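Local coordinates for protein beta-d-glucoside glucohydrolase (Hypocrea jecorina, PDB 3ZZ1) that probably hydrolyses terminal, non-reducing beta-D-glucosyl residues with release of beta-D-glucose, a step in cellulose degradation, at residues 308-311 with 312-315; 94-97 with 98-101; 143-146 with 147-151. All blocks are in the same frame, centred on the assembly; numbering follows the deposited sequence.

How the contacts relate
From the N terminus, the chain first runs through contact 2 on helix 87-103. It then passes contact 3 near the end of helix 134-150, and last contact 1 in the loop between helices 282-298 and 320-329. Each contact is local and closes no more than a helical turn or a short loop. They follow in series, and none nests in or crosses another. In space they form a row. Contacts 2 and 3 touch where G94 meets I148 and G98 meets V151, joining the two helices. Contacts 1 and 2 touch where V315 packs on E100. Contact 1 carries the glycan at the surface, with its centre about 20 Å from that of contact 3.

Contact 1: residues 308-311 with 312-315; sequences SFNI and SRNV. With NAG (2-acetamido-2-deoxy-beta-D-glucopyranose), chain B.
R313 runs back alongside N310 and grips S308 with the end of its guanidinium group. Hydrogen bonds carry most of the contact. NH1 of R313 donates to the backbone O of S308 at 2.8 Å, close to the line of the C=O bond. NH2 of R313 donates to OG of S308 at 2.9 Å, and this hydroxyl oxygen lies in the guanidinium plane. The serine can offer both oxygens because chi1 of 62° sets OG between its backbone N and carbonyl carbon. A weak bond also runs from NH2 to the same backbone O. Two nitrogens held by two atoms fix the rotation of the guanidinium.

N310 makes a separate bond. Its OD1 accepts the backbone N of S312 at 2.8 Å, with the donor tilted 26° from the carbonyl plane. This is an Asx turn, and it spans the Asn-X-Ser sequon of residues 310-312. Van der Waals contact adds to it: CB of N310 sits over the centre of the R313 guanidinium, 3.6 Å above its plane.

The glycan builds on this frame. ND2 of N310 is bonded covalently to C1 of the NAG at 1.4 Å. One water accepts from ND2 of N310 and from NH2 of R313. The same water donates to the acetamido O7 of the NAG, 2.6 Å from the water oxygen. CG of R313 also lies 3.6 Å from O6 of the sugar.

The loop lies between helices 282-298 and 320-329. NH1 of R313 also binds the backbone O of A103, in the last turn of helix 87-103. The backbones of N310 and I311 pair with S104 and T70, while F309 packs on strand 58-60.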
loop_
_atom_site.group_PDB
_atom_site.type_symbol
_atom_site.label_atom_id
_atom_site.label_comp_id
_atom_site.label_asym_id
_atom_site.label_seq_id
_atom_site.Cartn_x
_atom_site.Cartn_y
_atom_site.Cartn_z
ATOM N N SER A 308 -4.956 27.809 -5.298
ATOM C CA SER A 308 -6.388 27.650 -5.092
ATOM C C SER A 308 -6.822 26.304 -5.664
ATOM O O SER A 308 -6.130 25.731 -6.517
ATOM C CB SER A 308 -7.146 28.784 -5.774
ATOM O OG SER A 308 -6.908 28.745 -7.165
ATOM N N PHE A 309 -7.960 25.804 -5.190
ATOM C CA PHE A 309 -8.467 24.511 -5.631
ATOM C C PHE A 309 -8.912 24.545 -7.090
ATOM O O PHE A 309 -9.760 25.351 -7.474
ATOM C CB PHE A 309 -9.622 24.027 -4.743
ATOM C CG PHE A 309 -10.301 22.781 -5.260
ATOM C CD1 PHE A 309 -9.702 21.533 -5.109
ATOM C CD2 PHE A 309 -11.534 22.858 -5.912
ATOM C CE1 PHE A 309 -10.321 20.375 -5.590
ATOM C CE2 PHE A 309 -12.157 21.709 -6.397
ATOM C CZ PHE A 309 -11.549 20.461 -6.234
ATOM N N ASN A 310 -8.333 23.654 -7.888
ATOM C CA ASN A 310 -8.720 23.499 -9.277
ATOM C C ASN A 310 -8.182 22.178 -9.813
ATOM O O ASN A 310 -6.973 22.012 -9.989
ATOM C CB ASN A 310 -8.226 24.695 -10.104
ATOM C CG ASN A 310 -8.664 24.639 -11.554
ATOM O OD1 ASN A 310 -9.136 23.609 -12.047
ATOM N ND2 ASN A 310 -8.506 25.760 -12.249
ATOM N N ILE A 311 -9.087 21.235 -10.059
ATOM C CA ILE A 311 -8.693 19.908 -10.550
ATOM C C ILE A 311 -8.751 19.797 -12.078
ATOM O O ILE A 311 -8.676 18.700 -12.632
ATOM C CB ILE A 311 -9.484 18.759 -9.857
ATOM C CG1 ILE A 311 -10.982 19.076 -9.820
ATOM C CG2 ILE A 311 -8.926 18.505 -8.439
ATOM C CD1 ILE A 311 -11.849 17.921 -9.376
ATOM N N SER A 312 -8.867 20.935 -12.757
ATOM C CA SER A 312 -8.783 20.959 -14.219
ATOM C C SER A 312 -7.362 21.279 -14.693
ATOM O O SER A 312 -7.031 21.081 -15.869
ATOM C CB SER A 312 -9.791 21.946 -14.813
ATOM O OG SER A 312 -11.118 21.504 -14.588
ATOM N N ARG A 313 -6.530 21.765 -13.772
ATOM C CA ARG A 313 -5.143 22.115 -14.073
ATOM C C ARG A 313 -4.332 20.899 -14.472
ATOM O O ARG A 313 -4.444 19.840 -13.844
ATOM C CB ARG A 313 -4.475 22.754 -12.858
ATOM C CG ARG A 313 -4.678 24.235 -12.727
ATOM C CD ARG A 313 -4.050 24.729 -11.441
ATOM N NE ARG A 313 -4.765 25.895 -10.927
ATOM C CZ ARG A 313 -4.939 26.158 -9.637
ATOM N NH1 ARG A 313 -4.452 25.337 -8.712
ATOM N NH2 ARG A 313 -5.610 27.242 -9.271
ATOM N N ASN A 314 -3.514 21.062 -15.512
ATOM C CA ASN A 314 -2.549 20.044 -15.910
ATOM C C ASN A 314 -1.316 20.158 -15.027
ATOM O O ASN A 314 -0.471 21.040 -15.218
ATOM C CB ASN A 314 -2.172 20.178 -17.389
ATOM C CG ASN A 314 -1.336 19.003 -17.899
ATOM O OD1 ASN A 314 -0.650 18.314 -17.133
ATOM N ND2 ASN A 314 -1.385 18.777 -19.208
ATOM N N VAL A 315 -1.230 19.254 -14.057
ATOM C CA VAL A 315 -0.175 19.282 -13.046
ATOM C C VAL A 315 0.815 18.116 -13.197
ATOM O O VAL A 315 1.610 17.845 -12.295
ATOM C CB VAL A 315 -0.787 19.289 -11.622
ATOM C CG1 VAL A 315 -1.674 20.525 -11.426
ATOM C CG2 VAL A 315 -1.593 17.999 -11.357
HETATM C C1 NAG B . -8.846 25.836 -13.642
HETATM C C2 NAG B . -9.329 27.228 -14.035
HETATM C C3 NAG B . -9.458 27.354 -15.557
HETATM C C4 NAG B . -8.204 26.839 -16.268
HETATM C C5 NAG B . -7.869 25.439 -15.777
HETATM C C6 NAG B . -6.619 24.863 -16.442
HETATM C C7 NAG B . -10.750 28.490 -12.484
HETATM C C8 NAG B . -12.108 28.590 -11.858
HETATM N N2 NAG B . -10.580 27.486 -13.342
HETATM O O3 NAG B . -9.633 28.710 -15.894
HETATM O O4 NAG B . -8.393 26.814 -17.663
HETATM O O5 NAG B . -7.684 25.505 -14.378
HETATM O O6 NAG B . -5.456 25.500 -15.956
HETATM O O7 NAG B . -9.877 29.309 -12.196
HETATM O O HOH W 1 -7.608 28.306 -11.269
#

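Contact 2: residues 94-97 with 98-101; sequences GQFI and GEEV
I97 meets V101 one turn on, through their CG2 methyls. The setting is a regular alpha-helix, 87-103, in the N-terminal domain of a family 3 glycoside hydrolase, which belongs to the TIM-barrel clan. The four backbone N-H groups of 98-101 each bond to the carbonyl O four residues earlier.

I97 has its CG2 anti to the backbone N. The methyl therefore points along the helix toward V101, and the two CG2 atoms are 4.0 Å apart. The side chain of F75, in a loop, packs on I97.

G98 has no side chain. Its N donates to O of G94 at 2.8 Å. The two glycines stand one turn apart, on a side of the helix that meets helix 134-150.

E99 lies alongside Q95 and points the same way. The stem is close to the backbone, with CG of E99 3.4 Å from O of Q95. The polar end has its own partner: OE1 of E99 is hydrogen-bonded to NE2 of H319. OE2 of E100 is hydrogen-bonded both to ND1 of the same imidazole and to OG1 of T73. Two carboxylates thus hold H319 and would probably favour its protonated form. CG2 of V101, set beside its backbone N, lies 3.0 Å from O of I97.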
loop_
_atom_site.group_PDB
_atom_site.type_symbol
_atom_site.label_atom_id
_atom_site.label_comp_id
_atom_site.label_asym_id
_atom_site.label_seq_id
_atom_site.Cartn_x
_atom_site.Cartn_y
_atom_site.Cartn_z
ATOM N N GLY A 94 5.670 9.520 -3.587
ATOM C CA GLY A 94 5.073 10.420 -2.597
ATOM C C GLY A 94 5.291 11.888 -2.927
ATOM O O GLY A 94 4.351 12.683 -2.877
ATOM N N GLN A 95 6.530 12.241 -3.270
ATOM C CA GLN A 95 6.881 13.613 -3.654
ATOM C C GLN A 95 6.078 14.095 -4.861
ATOM O O GLN A 95 5.548 15.212 -4.868
ATOM C CB GLN A 95 8.385 13.731 -3.945
ATOM C CG GLN A 95 8.835 15.148 -4.357
ATOM C CD GLN A 95 10.251 15.191 -4.914
ATOM O OE1 GLN A 95 10.481 15.682 -6.023
ATOM N NE2 GLN A 95 11.205 14.669 -4.150
ATOM N N PHE A 96 5.992 13.238 -5.870
ATOM C CA PHE A 96 5.307 13.567 -7.114
ATOM C C PHE A 96 3.799 13.716 -6.878
ATOM O O PHE A 96 3.183 14.649 -7.393
ATOM C CB PHE A 96 5.620 12.515 -8.187
ATOM C CG PHE A 96 6.997 12.647 -8.806
ATOM C CD1 PHE A 96 7.961 13.502 -8.270
ATOM C CD2 PHE A 96 7.333 11.893 -9.925
ATOM C CE1 PHE A 96 9.231 13.616 -8.848
ATOM C CE2 PHE A 96 8.601 11.997 -10.516
ATOM C CZ PHE A 96 9.549 12.865 -9.978
ATOM N N ILE A 97 3.222 12.811 -6.086
ATOM C CA ILE A 97 1.824 12.927 -5.647
ATOM C C ILE A 97 1.614 14.239 -4.889
ATOM O O ILE A 97 0.660 14.969 -5.155
ATOM C CB ILE A 97 1.369 11.713 -4.779
ATOM C CG1 ILE A 97 1.141 10.484 -5.667
ATOM C CG2 ILE A 97 0.088 12.032 -3.998
ATOM C CD1 ILE A 97 1.041 9.170 -4.925
ATOM N N GLY A 98 2.520 14.532 -3.958
ATOM C CA GLY A 98 2.492 15.784 -3.203
ATOM C C GLY A 98 2.474 17.002 -4.107
ATOM O O GLY A 98 1.658 17.912 -3.919
ATOM N N GLU A 99 3.368 17.010 -5.096
ATOM C CA GLU A 99 3.468 18.115 -6.060
ATOM C C GLU A 99 2.155 18.375 -6.794
ATOM O O GLU A 99 1.729 19.528 -6.925
ATOM C CB GLU A 99 4.596 17.866 -7.064
ATOM C CG GLU A 99 5.979 18.179 -6.511
ATOM C CD GLU A 99 7.109 17.786 -7.448
ATOM O OE1 GLU A 99 6.864 17.613 -8.660
ATOM O OE2 GLU A 99 8.254 17.657 -6.969
ATOM N N GLU A 100 1.516 17.300 -7.251
ATOM C CA GLU A 100 0.258 17.396 -7.998
ATOM C C GLU A 100 -0.904 17.835 -7.117
ATOM O O GLU A 100 -1.752 18.616 -7.548
ATOM C CB GLU A 100 -0.062 16.072 -8.699
ATOM C CG GLU A 100 1.034 15.645 -9.663
ATOM C CD GLU A 100 0.554 14.770 -10.805
ATOM O OE1 GLU A 100 -0.634 14.400 -10.829
ATOM O OE2 GLU A 100 1.386 14.454 -11.689
ATOM N N VAL A 101 -0.929 17.337 -5.882
ATOM C CA VAL A 101 -1.965 17.694 -4.911
ATOM C C VAL A 101 -1.927 19.189 -4.579
ATOM O O VAL A 101 -2.963 19.862 -4.647
ATOM C CB VAL A 101 -1.870 16.828 -3.628
ATOM C CG1 VAL A 101 -2.872 17.283 -2.587
ATOM C CG2 VAL A 101 -2.096 15.354 -3.966
#

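Contact 3: residues 143-146 with 147-151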
loop_
_atom_site.group_PDB
_atom_site.type_symbol
_atom_site.label_atom_id
_atom_site.label_comp_id
_atom_site.label_asym_id
_atom_site.label_seq_id
_atom_site.Cartn_x
_atom_site.Cartn_y
_atom_site.Cartn_z
ATOM N N GLN A 143 8.338 6.362 3.977
ATOM C CA GLN A 143 8.966 6.946 2.790
ATOM C C GLN A 143 7.969 7.771 1.976
ATOM O O GLN A 143 8.315 8.838 1.466
ATOM C CB GLN A 143 9.626 5.873 1.910
ATOM C CG GLN A 143 10.850 5.172 2.532
ATOM C CD GLN A 143 12.128 6.021 2.554
ATOM O OE1 GLN A 143 13.057 5.721 3.306
ATOM N NE2 GLN A 143 12.182 7.073 1.729
ATOM N N THR A 144 6.735 7.282 1.869
ATOM C CA THR A 144 5.691 7.935 1.067
ATOM C C THR A 144 5.232 9.238 1.717
ATOM O O THR A 144 5.001 10.237 1.035
ATOM C CB THR A 144 4.474 6.999 0.849
ATOM O OG1 THR A 144 4.921 5.763 0.283
ATOM C CG2 THR A 144 3.435 7.627 -0.078
ATOM N N ILE A 145 5.110 9.213 3.040
ATOM C CA ILE A 145 4.653 10.368 3.807
ATOM C C ILE A 145 5.728 11.451 3.859
ATOM O O ILE A 145 5.417 12.629 3.726
ATOM C CB ILE A 145 4.160 9.945 5.215
ATOM C CG1 ILE A 145 2.780 9.291 5.091
ATOM C CG2 ILE A 145 4.103 11.126 6.178
ATOM C CD1 ILE A 145 2.442 8.338 6.205
ATOM N N ASN A 146 6.988 11.048 4.030
ATOM C CA ASN A 146 8.112 11.977 3.883
ATOM C C ASN A 146 8.030 12.683 2.525
ATOM O O ASN A 146 8.117 13.908 2.448
ATOM C CB ASN A 146 9.454 11.248 4.032
ATOM C CG ASN A 146 10.654 12.192 3.944
ATOM O OD1 ASN A 146 11.356 12.239 2.927
ATOM N ND2 ASN A 146 10.894 12.952 5.016
ATOM N N GLY A 147 7.821 11.898 1.471
ATOM C CA GLY A 147 7.691 12.420 0.114
ATOM C C GLY A 147 6.554 13.413 -0.052
ATOM O O GLY A 147 6.778 14.544 -0.488
ATOM N N ILE A 148 5.337 12.989 0.295
ATOM C CA ILE A 148 4.151 13.844 0.193
ATOM C C ILE A 148 4.342 15.137 0.988
ATOM O O ILE A 148 4.172 16.234 0.448
ATOM C CB ILE A 148 2.855 13.128 0.674
ATOM C CG1 ILE A 148 2.524 11.928 -0.218
ATOM C CG2 ILE A 148 1.662 14.100 0.701
ATOM C CD1 ILE A 148 1.577 10.918 0.442
ATOM N N GLN A 149 4.713 15.003 2.260
ATOM C CA GLN A 149 4.739 16.155 3.171
ATOM C C GLN A 149 5.930 17.097 2.978
ATOM O O GLN A 149 5.890 18.244 3.422
ATOM C CB GLN A 149 4.583 15.706 4.632
ATOM C CG GLN A 149 3.279 14.931 4.877
ATOM C CD GLN A 149 2.911 14.774 6.348
ATOM O OE1 GLN A 149 3.746 14.931 7.242
ATOM N NE2 GLN A 149 1.649 14.451 6.601
ATOM N N SER A 150 6.968 16.636 2.286
ATOM C CA SER A 150 8.106 17.503 1.949
ATOM C C SER A 150 7.679 18.626 1.001
ATOM O O SER A 150 8.337 19.664 0.919
ATOM C CB SER A 150 9.225 16.698 1.292
ATOM O OG SER A 150 8.875 16.364 -0.041
ATOM N N VAL A 151 6.578 18.387 0.288
ATOM C CA VAL A 151 6.017 19.322 -0.684
ATOM C C VAL A 151 5.117 20.347 0.008
ATOM O O VAL A 151 4.842 21.416 -0.539
ATOM C CB VAL A 151 5.219 18.558 -1.783
ATOM C CG1 VAL A 151 4.512 19.525 -2.738
ATOM C CG2 VAL A 151 6.144 17.627 -2.550
#
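I148 lies alongside T144 one turn earlier, both side chains pointing the same way. CB of I148 is 3.6 Å from the backbone O of T144. CG1 comes nearer, at 3.3 Å from the same O of T144. That follows from chi1 of -64°, which places CG1 beside the backbone N and anti to the carbonyl carbon. CG1 also packs against O of G94 in helix 87-103. At the tip, CD1 of I148 touches the CG2 methyl of T144 at 3.8 Å. The longer branch thus runs past a carbonyl oxygen that is already in use: it accepts the backbone N of I148 at 2.9 Å, in a nearly straight bond of 172°. In T144, chi1 of -54° sets OG1 beside the backbone N, where it bonds to O of A140, and leaves CG2 on the side of I148.

These residues form the last turns of helix 134-150. The helix links strand 108-109 to the parallel neighbouring strand 154-160 in a beta-alpha-beta crossover of the N-terminal domain. I145, I148 and Q149 all pack on A155 of strand 154-160.

I145 and Q149 repeat the side-by-side pattern. The CG2 methyl of I145 lies 3.8 Å from the amide carbon CD of Q149. The stem of Q149 also passes over the backbone O of I145.

G147 donates its N to O of Q143. Its own O accepts the hydroxyl of S150, with OG of S150 2.8 Å away. This serine bends its hydroxyl back onto the helix, and its backbone N also bonds to O of N146. The N of V151 bonds to O of I148, 3.2 Å away, as the chain leaves for the strand. On the exposed side, OD1 of N146 is hydrogen-bonded to NE of R91, on helix 87-103.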